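Cyclopenase asqI (Emericella nidulans, PDB 5YY3) is a zinc-dependent cyclopenase that converts 4'-methoxycyclopenine into 4'-methoxyviridicatin, releasing methyl isocyanate, during aspoquinolone biosynthesis. Local coordinates at residues L182-S185 with H186-W189; W557-N560 with L561-P564; P140-H144 with P145-T149; F214-V217 with H218-V222. All blocks are in the same frame, centred on the assembly; numbering follows the deposited sequence.

Interaction 1: residues L182-S185 with H186-W189; sequences LNDS and HYYW
His186 hydrogen-bonds back to Leu182, and Trp189 back to Ser185, in a local contact between successive turns of one alpha-helix, 180-193, deep in the interior of the protein. Each of the four residues 186-189 gives its amide to the carbonyl four positions earlier. The shortest of these bonds include His186 N to Leu182 O at 2.9 Å, and the longest, Tyr188 N to Asp184 O, is little weaker in length at 3.1 Å. The same carbonyls are touched by carbon as well: Tyr187 CB sits 3.2 Å from Asn183 O, and His186 CB is 3.4 Å from Leu182 O. Beyond CB, the imidazole of His186 leads away from the preceding turn, its CG lying opposite the backbone nitrogen (chi1 174°). His186 and His190, an HxxxH pair one turn apart on the helix, both bind zinc; the same spacing is familiar from the type 3 copper sites of hemocyanins and tyrosinases. Side chains meet more loosely on another side of the helix, where Asp184 OD1 comes within 4.0 Å of Tyr187 CD2, the carboxylate plane turned 42° from the ring. The carboxylate has its strongest partners outside the two turns, with salt bridges from OD2 to Arg536 and from OD1 to Arg554, while OD1 also accepts a hydrogen bond from Leu141 N. Ser185 OG is hydrogen-bonded to Gly556 O. Trp189, stacked on Tyr193, packs against Val213 and Val217 of helix 210-231.

Interaction 2: residues W557-N560 with L561-P564; sequences WPQN and LMLP
Leu561 folds back on Trp557 and Pro558 in a short 3-10 turn, buried in the loop between strands 523-528 and 571-580 of the Ig-like domain, with a Met-aromatic contact beside it. The turn is closed by Leu561 N, which donates to Pro558 O at 3.0 Å. Leu561 O is in turn the acceptor for the indole: Trp557 NE1 reaches it at 3.1 Å, with the oxygen in the ring plane but the donor standing well above the carbonyl plane (80° out of it). The bond helps to orient the indole, and Leu561 CB lies close by the same nitrogen. Farther out, Leu561 CD1 meets Pro558 CG at 4.1 Å, whereas CD2 runs beside the amide of Asn560, whose ND2 is hydrogen-bonded to Asp179 and to Leu462 O. Met562 repeats the i to i+3 pattern, its N donating to Gln559 O at 3.2 Å. Its side chain slides past the indole in the opposite direction, and the first two torsions (chi1 -81°, chi2 -71°) bring SD to 3.9 Å from Trp557 CD1. The sulfur is at the edge of the five-membered ring. Arg224 ties the two residues together from outside, making a cation-pi contact with Trp557 and a hydrogen bond to Met562 O. Tyr467 of strand 461-475 packs on Met562 and on Leu563. At Leu563 the chain is bridged back by a water, which donates to Asn560 O at 2.6 Å and to Leu563 O at 3.0 Å.

Interaction 3: residues P140-H144 with P145-T149; sequences PLKNH and PFFST
Two consecutive 3-10 turns, 141-143 and 145-146, are joined through His144 in the loop between helix 129-133 and helix 174-177, and it is His144 that grips the second turn. Its carbonyl O accepts from Phe147 N at 2.9 Å. The imidazole ND1 accepts from Phe146 N at 3.0 Å in a nearly straight bond (171°), with the amide close to the ring plane. With CG placed opposite the backbone nitrogen (chi1 -171°), the imidazole lies alongside Phe146 and turns its edge to the phenyl face. This T-shaped pair has planes at 73°, and His144 CE1 is 3.5 Å from Phe146 CG. Pro145 CD covers one imidazole face, a CH-pi contact 3.5 Å from the centroid of the His144 ring. Phe147 folds back over the first turn: Lys142 CA lies over its face, 4.0 Å from the centroid of the Phe147 ring, and Leu141 CG touches Phe147 CE1 at 3.6 Å. Phe385 packs against the rings of His144, Phe146 and Phe147. Because ND1 acts as acceptor, a neutral His144 would probably carry its proton on NE2, and protonation at ND1 would probably cost a bond that helps to orient the ring.

Interaction 4: residues F214-V217 with H218-V222; sequences FLYV and HSQMV
Hydrogen bonds converge on Phe214 O from two nitrogens of His218. The ring donates through ND1 at 2.8 Å, the oxygen lying in the imidazole plane, while the backbone His218 N adds a longer helical bond of 3.3 Å from the opposite face of the carbonyl plane. The ordinary i to i+4 pattern of helix 210-231 then runs on, with Ser219 N to Leu215 O at 2.8 Å, Gln220 N to Tyr216 O and Met221 N to Val217 O. Among the aromatic contacts, Phe214 and His218 meet obliquely, their ring planes 50° apart and Phe214 CE1 3.7 Å from His218 CE1. Tyr216 and Gln220 extend side by side in the same direction, the ring and amide planes almost parallel (19° apart), and Tyr216 OH lies 3.8 Å from Gln220 CD. The amide is held from beyond the helix, OE1 accepting from Glu509 N. Apolar contact comes from Met221, whose CG is lodged between its backbone nitrogen and carbonyl carbon (chi1 41°); from there the chain bends back to bring Met221 CE 3.7 Å from Val217 CG1. The ND1 bond to Phe214 O limits the rotation of the His218 ring. A helical histidine that spends ND1 on a backbone carbonyl can present NE2 to a metal, consistent with the role of His218 as a zinc ligand and with the helix-borne histidine sites of the hemocyanin and tyrosinase fold.

Interactions 1 and 4 supply zinc-binding histidines from successive helices, 180-193 and 210-231, which touch through Trp189. Both are built on i to i+4 bonds, but only in interaction 4 does a side chain join the backbone pattern. Interactions 1 and 2 are buried, interaction 4 is central but partly buried, and interaction 3, also partly buried, is the outermost. Interaction 2 brings the Ig-like domain to both helices: Trp557 packs on Leu182, and its CZ3 lies 3.7 Å from Met221 CE. Interaction 3 reaches helix 180-193 through Leu141. In these loops 3-10 turns and aromatic side chains replace regular helical bonding; a water links two carbonyls in interaction 2, and a carbonyl to a serine hydroxyl in interaction 3.

Interaction 1: residues L182-S185 with H186-W189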
loop_
_atom_site.group_PDB
_atom_site.type_symbol
_atom_site.label_atom_id
_atom_site.label_comp_id
_atom_site.label_asym_id
_atom_site.label_seq_id
_atom_site.Cartn_x
_atom_site.Cartn_y
_atom_site.Cartn_z
ATOM N N LEU A 182 5.316 9.909 -26.857
ATOM C CA LEU A 182 5.736 11.099 -26.128
ATOM C C LEU A 182 7.224 11.317 -26.369
ATOM O O LEU A 182 7.669 12.427 -26.641
ATOM C CB LEU A 182 5.458 10.972 -24.631
ATOM C CG LEU A 182 6.055 12.042 -23.721
ATOM C CD1 LEU A 182 5.540 13.417 -24.097
ATOM C CD2 LEU A 182 5.756 11.734 -22.252
ATOM N N ASN A 183 7.996 10.249 -26.289
ATOM C CA ASN A 183 9.428 10.385 -26.409
ATOM C C ASN A 183 9.852 10.729 -27.824
ATOM O O ASN A 183 10.741 11.578 -28.024
ATOM C CB ASN A 183 10.112 9.114 -25.936
ATOM C CG ASN A 183 10.360 9.130 -24.449
ATOM O OD1 ASN A 183 11.370 9.664 -23.993
ATOM N ND2 ASN A 183 9.422 8.573 -23.677
ATOM N N ASP A 184 9.216 10.112 -28.815
ATOM C CA ASP A 184 9.553 10.472 -30.186
ATOM C C ASP A 184 9.127 11.911 -30.465
ATOM O O ASP A 184 9.834 12.636 -31.150
ATOM C CB ASP A 184 8.919 9.538 -31.228
ATOM C CG ASP A 184 9.183 10.017 -32.663
ATOM O OD1 ASP A 184 10.342 9.895 -33.125
ATOM O OD2 ASP A 184 8.248 10.555 -33.308
ATOM N N SER A 185 7.981 12.325 -29.931
ATOM C CA SER A 185 7.521 13.704 -30.120
ATOM C C SER A 185 8.487 14.725 -29.516
ATOM O O SER A 185 8.788 15.764 -30.118
ATOM C CB SER A 185 6.130 13.890 -29.511
ATOM O OG SER A 185 5.891 15.259 -29.237
ATOM N N HIS A 186 8.945 14.433 -28.305
ATOM C CA HIS A 186 9.847 15.305 -27.574
ATOM C C HIS A 186 11.179 15.401 -28.311
ATOM O O HIS A 186 11.829 16.447 -28.336
ATOM C CB HIS A 186 10.042 14.759 -26.161
ATOM C CG HIS A 186 11.069 15.485 -25.348
ATOM N ND1 HIS A 186 10.792 16.649 -24.666
ATOM C CD2 HIS A 186 12.366 15.187 -25.081
ATOM C CE1 HIS A 186 11.870 17.040 -24.015
ATOM N NE2 HIS A 186 12.838 16.171 -24.248
ATOM N N TYR A 187 11.567 14.284 -28.907
ATOM C CA TYR A 187 12.830 14.136 -29.616
ATOM C C TYR A 187 12.847 15.013 -30.863
ATOM O O TYR A 187 13.831 15.695 -31.143
ATOM C CB TYR A 187 13.011 12.663 -29.944
ATOM C CG TYR A 187 14.060 12.246 -30.944
ATOM C CD1 TYR A 187 15.412 12.180 -30.594
ATOM C CD2 TYR A 187 13.686 11.801 -32.210
ATOM C CE1 TYR A 187 16.368 11.735 -31.498
ATOM C CE2 TYR A 187 14.624 11.354 -33.118
ATOM C CZ TYR A 187 15.963 11.318 -32.755
ATOM O OH TYR A 187 16.892 10.876 -33.669
ATOM N N TYR A 188 11.742 15.017 -31.596
ATOM C CA TYR A 188 11.636 15.867 -32.764
ATOM C C TYR A 188 11.473 17.329 -32.348
ATOM O O TYR A 188 11.970 18.225 -33.022
ATOM C CB TYR A 188 10.467 15.409 -33.656
ATOM C CG TYR A 188 10.283 16.238 -34.918
ATOM C CD1 TYR A 188 11.280 16.296 -35.897
ATOM C CD2 TYR A 188 9.114 16.961 -35.135
ATOM C CE1 TYR A 188 11.117 17.065 -37.059
ATOM C CE2 TYR A 188 8.937 17.726 -36.298
ATOM C CZ TYR A 188 9.939 17.773 -37.253
ATOM O OH TYR A 188 9.754 18.532 -38.394
ATOM N N TRP A 189 10.792 17.565 -31.232
ATOM C CA TRP A 189 10.519 18.928 -30.790
ATOM C C TRP A 189 11.804 19.725 -30.646
ATOM O O TRP A 189 11.875 20.895 -31.002
ATOM C CB TRP A 189 9.760 18.933 -29.462
ATOM C CG TRP A 189 9.228 20.286 -29.060
ATOM C CD1 TRP A 189 8.039 20.830 -29.426
ATOM C CD2 TRP A 189 9.863 21.254 -28.210
ATOM N NE1 TRP A 189 7.890 22.076 -28.860
ATOM C CE2 TRP A 189 8.997 22.358 -28.109
ATOM C CE3 TRP A 189 11.078 21.290 -27.521
ATOM C CZ2 TRP A 189 9.305 23.488 -27.359
ATOM C CZ3 TRP A 189 11.386 22.428 -26.768
ATOM C CH2 TRP A 189 10.501 23.503 -26.696
#

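Interaction 2: residues W557-N560 with L561-P564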
loop_
_atom_site.group_PDB
_atom_site.type_symbol
_atom_site.label_atom_id
_atom_site.label_comp_id
_atom_site.label_asym_id
_atom_site.label_seq_id
_atom_site.Cartn_x
_atom_site.Cartn_y
_atom_site.Cartn_z
ATOM N N TRP A 557 1.328 16.774 -29.279
ATOM C CA TRP A 557 0.996 15.870 -28.188
ATOM C C TRP A 557 0.429 14.538 -28.715
ATOM O O TRP A 557 -0.436 14.533 -29.580
ATOM C CB TRP A 557 -0.001 16.531 -27.237
ATOM C CG TRP A 557 -0.027 15.804 -25.956
ATOM C CD1 TRP A 557 -1.025 14.996 -25.481
ATOM C CD2 TRP A 557 1.031 15.749 -25.005
ATOM N NE1 TRP A 557 -0.663 14.476 -24.262
ATOM C CE2 TRP A 557 0.605 14.915 -23.947
ATOM C CE3 TRP A 557 2.306 16.337 -24.928
ATOM C CZ2 TRP A 557 1.408 14.632 -22.833
ATOM C CZ3 TRP A 557 3.095 16.081 -23.813
ATOM C CH2 TRP A 557 2.644 15.229 -22.785
ATOM N N PRO A 558 0.941 13.404 -28.211
ATOM C CA PRO A 558 0.462 12.102 -28.710
ATOM C C PRO A 558 -1.067 11.918 -28.541
ATOM O O PRO A 558 -1.611 12.226 -27.475
ATOM C CB PRO A 558 1.241 11.091 -27.853
ATOM C CG PRO A 558 2.453 11.845 -27.370
ATOM C CD PRO A 558 2.016 13.264 -27.208
ATOM N N GLN A 559 -1.743 11.447 -29.583
ATOM C CA GLN A 559 -3.195 11.237 -29.530
ATOM C C GLN A 559 -3.611 10.288 -28.383
ATOM O O GLN A 559 -4.612 10.524 -27.701
ATOM C CB GLN A 559 -3.699 10.693 -30.878
ATOM C CG GLN A 559 -5.214 10.491 -30.966
ATOM C CD GLN A 559 -5.978 11.770 -30.666
ATOM O OE1 GLN A 559 -5.864 12.765 -31.387
ATOM N NE2 GLN A 559 -6.746 11.758 -29.582
ATOM N N ASN A 560 -2.823 9.237 -28.159
ATOM C CA ASN A 560 -3.103 8.280 -27.097
ATOM C C ASN A 560 -2.974 8.858 -25.685
ATOM O O ASN A 560 -3.467 8.249 -24.730
ATOM C CB ASN A 560 -2.186 7.074 -27.208
ATOM C CG ASN A 560 -0.751 7.417 -26.902
ATOM O OD1 ASN A 560 -0.195 8.334 -27.494
ATOM N ND2 ASN A 560 -0.142 6.684 -25.975
ATOM N N LEU A 561 -2.328 10.022 -25.548
ATOM C CA LEU A 561 -2.190 10.659 -24.238
ATOM C C LEU A 561 -3.041 11.907 -24.115
ATOM O O LEU A 561 -2.883 12.662 -23.156
ATOM C CB LEU A 561 -0.723 11.040 -23.951
ATOM C CG LEU A 561 0.307 9.926 -24.022
ATOM C CD1 LEU A 561 1.678 10.452 -23.623
ATOM C CD2 LEU A 561 -0.114 8.761 -23.131
ATOM N N MET A 562 -3.925 12.146 -25.082
ATOM C CA MET A 562 -4.697 13.391 -25.092
ATOM C C MET A 562 -5.559 13.496 -23.859
ATOM O O MET A 562 -5.723 14.572 -23.289
ATOM C CB MET A 562 -5.558 13.491 -26.350
ATOM C CG MET A 562 -4.782 13.980 -27.571
ATOM S SD MET A 562 -4.353 15.722 -27.427
ATOM C CE MET A 562 -5.985 16.464 -27.557
ATOM N N LEU A 563 -6.103 12.363 -23.435
ATOM C CA LEU A 563 -6.927 12.331 -22.233
ATOM C C LEU A 563 -6.112 11.909 -21.021
ATOM O O LEU A 563 -5.373 10.931 -21.094
ATOM C CB LEU A 563 -8.106 11.376 -22.432
ATOM C CG LEU A 563 -9.528 11.858 -22.698
ATOM C CD1 LEU A 563 -9.565 13.084 -23.552
ATOM C CD2 LEU A 563 -10.330 10.734 -23.324
ATOM N N PRO A 564 -6.241 12.640 -19.904
ATOM C CA PRO A 564 -5.757 12.077 -18.643
ATOM C C PRO A 564 -6.373 10.702 -18.433
ATOM O O PRO A 564 -7.498 10.507 -18.857
ATOM C CB PRO A 564 -6.246 13.079 -17.603
ATOM C CG PRO A 564 -6.276 14.390 -18.357
ATOM C CD PRO A 564 -6.729 14.020 -19.745
HETATM O O HOH W 1 -5.534 9.327 -23.610
#

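Interaction 3: residues P140-H144 with P145-T149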
loop_
_atom_site.group_PDB
_atom_site.type_symbol
_atom_site.label_atom_id
_atom_site.label_comp_id
_atom_site.label_asym_id
_atom_site.label_seq_id
_atom_site.Cartn_x
_atom_site.Cartn_y
_atom_site.Cartn_z
ATOM N N PRO A 140 12.695 8.080 -37.275
ATOM C CA PRO A 140 11.977 7.755 -36.040
ATOM C C PRO A 140 12.950 7.580 -34.877
ATOM O O PRO A 140 14.054 7.107 -35.102
ATOM C CB PRO A 140 11.281 6.433 -36.384
ATOM C CG PRO A 140 11.035 6.527 -37.861
ATOM C CD PRO A 140 12.204 7.303 -38.429
ATOM N N LEU A 141 12.555 7.957 -33.665
ATOM C CA LEU A 141 13.383 7.715 -32.489
ATOM C C LEU A 141 13.741 6.240 -32.389
ATOM O O LEU A 141 14.776 5.885 -31.823
ATOM C CB LEU A 141 12.671 8.166 -31.209
ATOM C CG LEU A 141 13.337 7.806 -29.869
ATOM C CD1 LEU A 141 14.621 8.558 -29.724
ATOM C CD2 LEU A 141 12.405 8.092 -28.681
ATOM N N LYS A 142 12.888 5.385 -32.959
ATOM C CA LYS A 142 13.097 3.953 -32.887
ATOM C C LYS A 142 14.395 3.531 -33.572
ATOM O O LYS A 142 14.952 2.490 -33.253
ATOM C CB LYS A 142 11.929 3.189 -33.501
ATOM C CG LYS A 142 11.898 1.756 -32.951
ATOM C CD LYS A 142 11.361 0.705 -33.922
ATOM C CE LYS A 142 11.680 -0.731 -33.438
ATOM N NZ LYS A 142 12.948 -0.780 -32.654
ATOM N N ASN A 143 14.878 4.331 -34.516
ATOM C CA ASN A 143 16.114 3.996 -35.208
ATOM C C ASN A 143 17.368 4.318 -34.404
ATOM O O ASN A 143 18.456 3.888 -34.781
ATOM C CB ASN A 143 16.197 4.710 -36.569
ATOM C CG ASN A 143 15.240 4.137 -37.598
ATOM O OD1 ASN A 143 14.365 3.332 -37.275
ATOM N ND2 ASN A 143 15.427 4.530 -38.858
ATOM N N HIS A 144 17.216 5.067 -33.314
ATOM C CA HIS A 144 18.350 5.496 -32.515
ATOM C C HIS A 144 19.103 4.276 -31.996
ATOM O O HIS A 144 18.481 3.270 -31.638
ATOM C CB HIS A 144 17.873 6.382 -31.365
ATOM C CG HIS A 144 18.980 7.054 -30.619
ATOM N ND1 HIS A 144 19.803 6.384 -29.737
ATOM C CD2 HIS A 144 19.406 8.341 -30.625
ATOM C CE1 HIS A 144 20.686 7.229 -29.230
ATOM N NE2 HIS A 144 20.467 8.424 -29.754
ATOM N N PRO A 145 20.447 4.350 -31.988
ATOM C CA PRO A 145 21.310 3.257 -31.516
ATOM C C PRO A 145 20.901 2.653 -30.168
ATOM O O PRO A 145 21.133 1.464 -29.952
ATOM C CB PRO A 145 22.685 3.929 -31.397
ATOM C CG PRO A 145 22.673 4.973 -32.452
ATOM C CD PRO A 145 21.237 5.467 -32.548
ATOM N N PHE A 146 20.314 3.451 -29.278
ATOM C CA PHE A 146 19.951 2.962 -27.945
ATOM C C PHE A 146 18.793 1.956 -27.996
ATOM O O PHE A 146 18.592 1.184 -27.061
ATOM C CB PHE A 146 19.578 4.121 -27.012
ATOM C CG PHE A 146 20.746 4.964 -26.569
ATOM C CD1 PHE A 146 22.016 4.760 -27.075
ATOM C CD2 PHE A 146 20.565 5.963 -25.626
ATOM C CE1 PHE A 146 23.083 5.544 -26.656
ATOM C CE2 PHE A 146 21.616 6.744 -25.207
ATOM C CZ PHE A 146 22.882 6.535 -25.722
ATOM N N PHE A 147 18.040 1.974 -29.091
ATOM C CA PHE A 147 16.954 1.025 -29.307
ATOM C C PHE A 147 17.441 -0.331 -29.801
ATOM O O PHE A 147 16.651 -1.126 -30.300
ATOM C CB PHE A 147 15.936 1.591 -30.304
ATOM C CG PHE A 147 14.895 2.476 -29.673
ATOM C CD1 PHE A 147 15.226 3.734 -29.203
ATOM C CD2 PHE A 147 13.592 2.045 -29.543
ATOM C CE1 PHE A 147 14.272 4.543 -28.618
ATOM C CE2 PHE A 147 12.639 2.852 -28.972
ATOM C CZ PHE A 147 12.978 4.098 -28.502
ATOM N N SER A 148 18.737 -0.597 -29.667
ATOM C CA SER A 148 19.299 -1.897 -30.037
ATOM C C SER A 148 20.255 -2.389 -28.964
ATOM O O SER A 148 20.811 -1.594 -28.204
ATOM C CB SER A 148 20.026 -1.814 -31.376
ATOM O OG SER A 148 19.166 -1.322 -32.382
ATOM N N THR A 149 20.441 -3.704 -28.907
ATOM C CA THR A 149 21.346 -4.325 -27.944
ATOM C C THR A 149 22.795 -4.237 -28.443
ATOM O O THR A 149 23.036 -4.222 -29.651
ATOM C CB THR A 149 20.961 -5.807 -27.692
ATOM O OG1 THR A 149 21.446 -6.230 -26.411
ATOM C CG2 THR A 149 21.527 -6.719 -28.779
HETATM O O HOH W 2 18.098 0.973 -33.267
#

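Interaction 4: residues F214-V217 with H218-V222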
loop_
_atom_site.group_PDB
_atom_site.type_symbol
_atom_site.label_atom_id
_atom_site.label_comp_id
_atom_site.label_asym_id
_atom_site.label_seq_id
_atom_site.Cartn_x
_atom_site.Cartn_y
_atom_site.Cartn_z
ATOM N N PHE A 214 8.787 27.733 -25.454
ATOM C CA PHE A 214 9.582 26.986 -24.486
ATOM C C PHE A 214 8.826 26.821 -23.166
ATOM O O PHE A 214 8.620 25.711 -22.692
ATOM C CB PHE A 214 10.931 27.699 -24.272
ATOM C CG PHE A 214 11.718 27.204 -23.092
ATOM C CD1 PHE A 214 12.496 26.065 -23.188
ATOM C CD2 PHE A 214 11.703 27.894 -21.891
ATOM C CE1 PHE A 214 13.228 25.610 -22.101
ATOM C CE2 PHE A 214 12.437 27.438 -20.802
ATOM C CZ PHE A 214 13.197 26.297 -20.910
ATOM N N LEU A 215 8.391 27.935 -22.594
ATOM C CA LEU A 215 7.711 27.940 -21.306
ATOM C C LEU A 215 6.351 27.240 -21.365
ATOM O O LEU A 215 5.982 26.476 -20.466
ATOM C CB LEU A 215 7.544 29.386 -20.837
ATOM C CG LEU A 215 7.997 29.752 -19.426
ATOM C CD1 LEU A 215 9.287 29.031 -19.044
ATOM C CD2 LEU A 215 8.175 31.273 -19.328
ATOM N N TYR A 216 5.605 27.508 -22.433
ATOM C CA TYR A 216 4.274 26.943 -22.596
ATOM C C TYR A 216 4.267 25.418 -22.764
ATOM O O TYR A 216 3.475 24.714 -22.125
ATOM C CB TYR A 216 3.590 27.576 -23.791
ATOM C CG TYR A 216 2.284 26.913 -24.112
ATOM C CD1 TYR A 216 1.182 27.107 -23.300
ATOM C CD2 TYR A 216 2.156 26.069 -25.211
ATOM C CE1 TYR A 216 -0.000 26.507 -23.573
ATOM C CE2 TYR A 216 0.959 25.460 -25.499
ATOM C CZ TYR A 216 -0.121 25.696 -24.676
ATOM O OH TYR A 216 -1.335 25.108 -24.918
ATOM N N VAL A 217 5.131 24.910 -23.633
ATOM C CA VAL A 217 5.226 23.477 -23.863
ATOM C C VAL A 217 5.606 22.749 -22.577
ATOM O O VAL A 217 4.967 21.763 -22.192
ATOM C CB VAL A 217 6.255 23.163 -24.956
ATOM C CG1 VAL A 217 6.566 21.681 -24.997
ATOM C CG2 VAL A 217 5.745 23.660 -26.309
ATOM N N HIS A 218 6.623 23.256 -21.890
ATOM C CA HIS A 218 7.037 22.642 -20.642
ATOM C C HIS A 218 5.989 22.770 -19.540
ATOM O O HIS A 218 5.802 21.836 -18.761
ATOM C CB HIS A 218 8.368 23.225 -20.187
ATOM C CG HIS A 218 9.521 22.733 -20.991
ATOM N ND1 HIS A 218 9.944 23.359 -22.146
ATOM C CD2 HIS A 218 10.305 21.639 -20.845
ATOM C CE1 HIS A 218 10.961 22.687 -22.658
ATOM N NE2 HIS A 218 11.204 21.643 -21.886
ATOM N N SER A 219 5.305 23.906 -19.464
ATOM C CA SER A 219 4.247 24.056 -18.459
ATOM C C SER A 219 3.054 23.163 -18.761
ATOM O O SER A 219 2.377 22.669 -17.866
ATOM C CB SER A 219 3.769 25.499 -18.363
ATOM O OG SER A 219 2.681 25.578 -17.456
ATOM N N GLN A 220 2.801 22.967 -20.044
ATOM C CA GLN A 220 1.662 22.191 -20.468
ATOM C C GLN A 220 1.965 20.689 -20.222
ATOM O O GLN A 220 1.081 19.938 -19.778
ATOM C CB GLN A 220 1.351 22.550 -21.929
ATOM C CG GLN A 220 0.036 22.134 -22.521
ATOM C CD GLN A 220 -1.210 22.775 -21.916
ATOM O OE1 GLN A 220 -2.314 22.342 -22.226
ATOM N NE2 GLN A 220 -1.052 23.777 -21.062
ATOM N N MET A 221 3.209 20.240 -20.421
ATOM C CA MET A 221 3.463 18.828 -20.112
ATOM C C MET A 221 3.493 18.575 -18.587
ATOM O O MET A 221 3.063 17.518 -18.138
ATOM C CB MET A 221 4.745 18.271 -20.799
ATOM C CG MET A 221 5.997 19.098 -20.863
ATOM S SD MET A 221 7.140 18.426 -22.140
ATOM C CE MET A 221 6.004 18.388 -23.519
ATOM N N VAL A 222 3.935 19.544 -17.794
ATOM C CA VAL A 222 3.829 19.446 -16.333
ATOM C C VAL A 222 2.360 19.351 -15.843
ATOM O O VAL A 222 2.037 18.514 -14.986
ATOM C CB VAL A 222 4.533 20.649 -15.668
ATOM C CG1 VAL A 222 4.094 20.836 -14.201
ATOM C CG2 VAL A 222 6.050 20.474 -15.780
#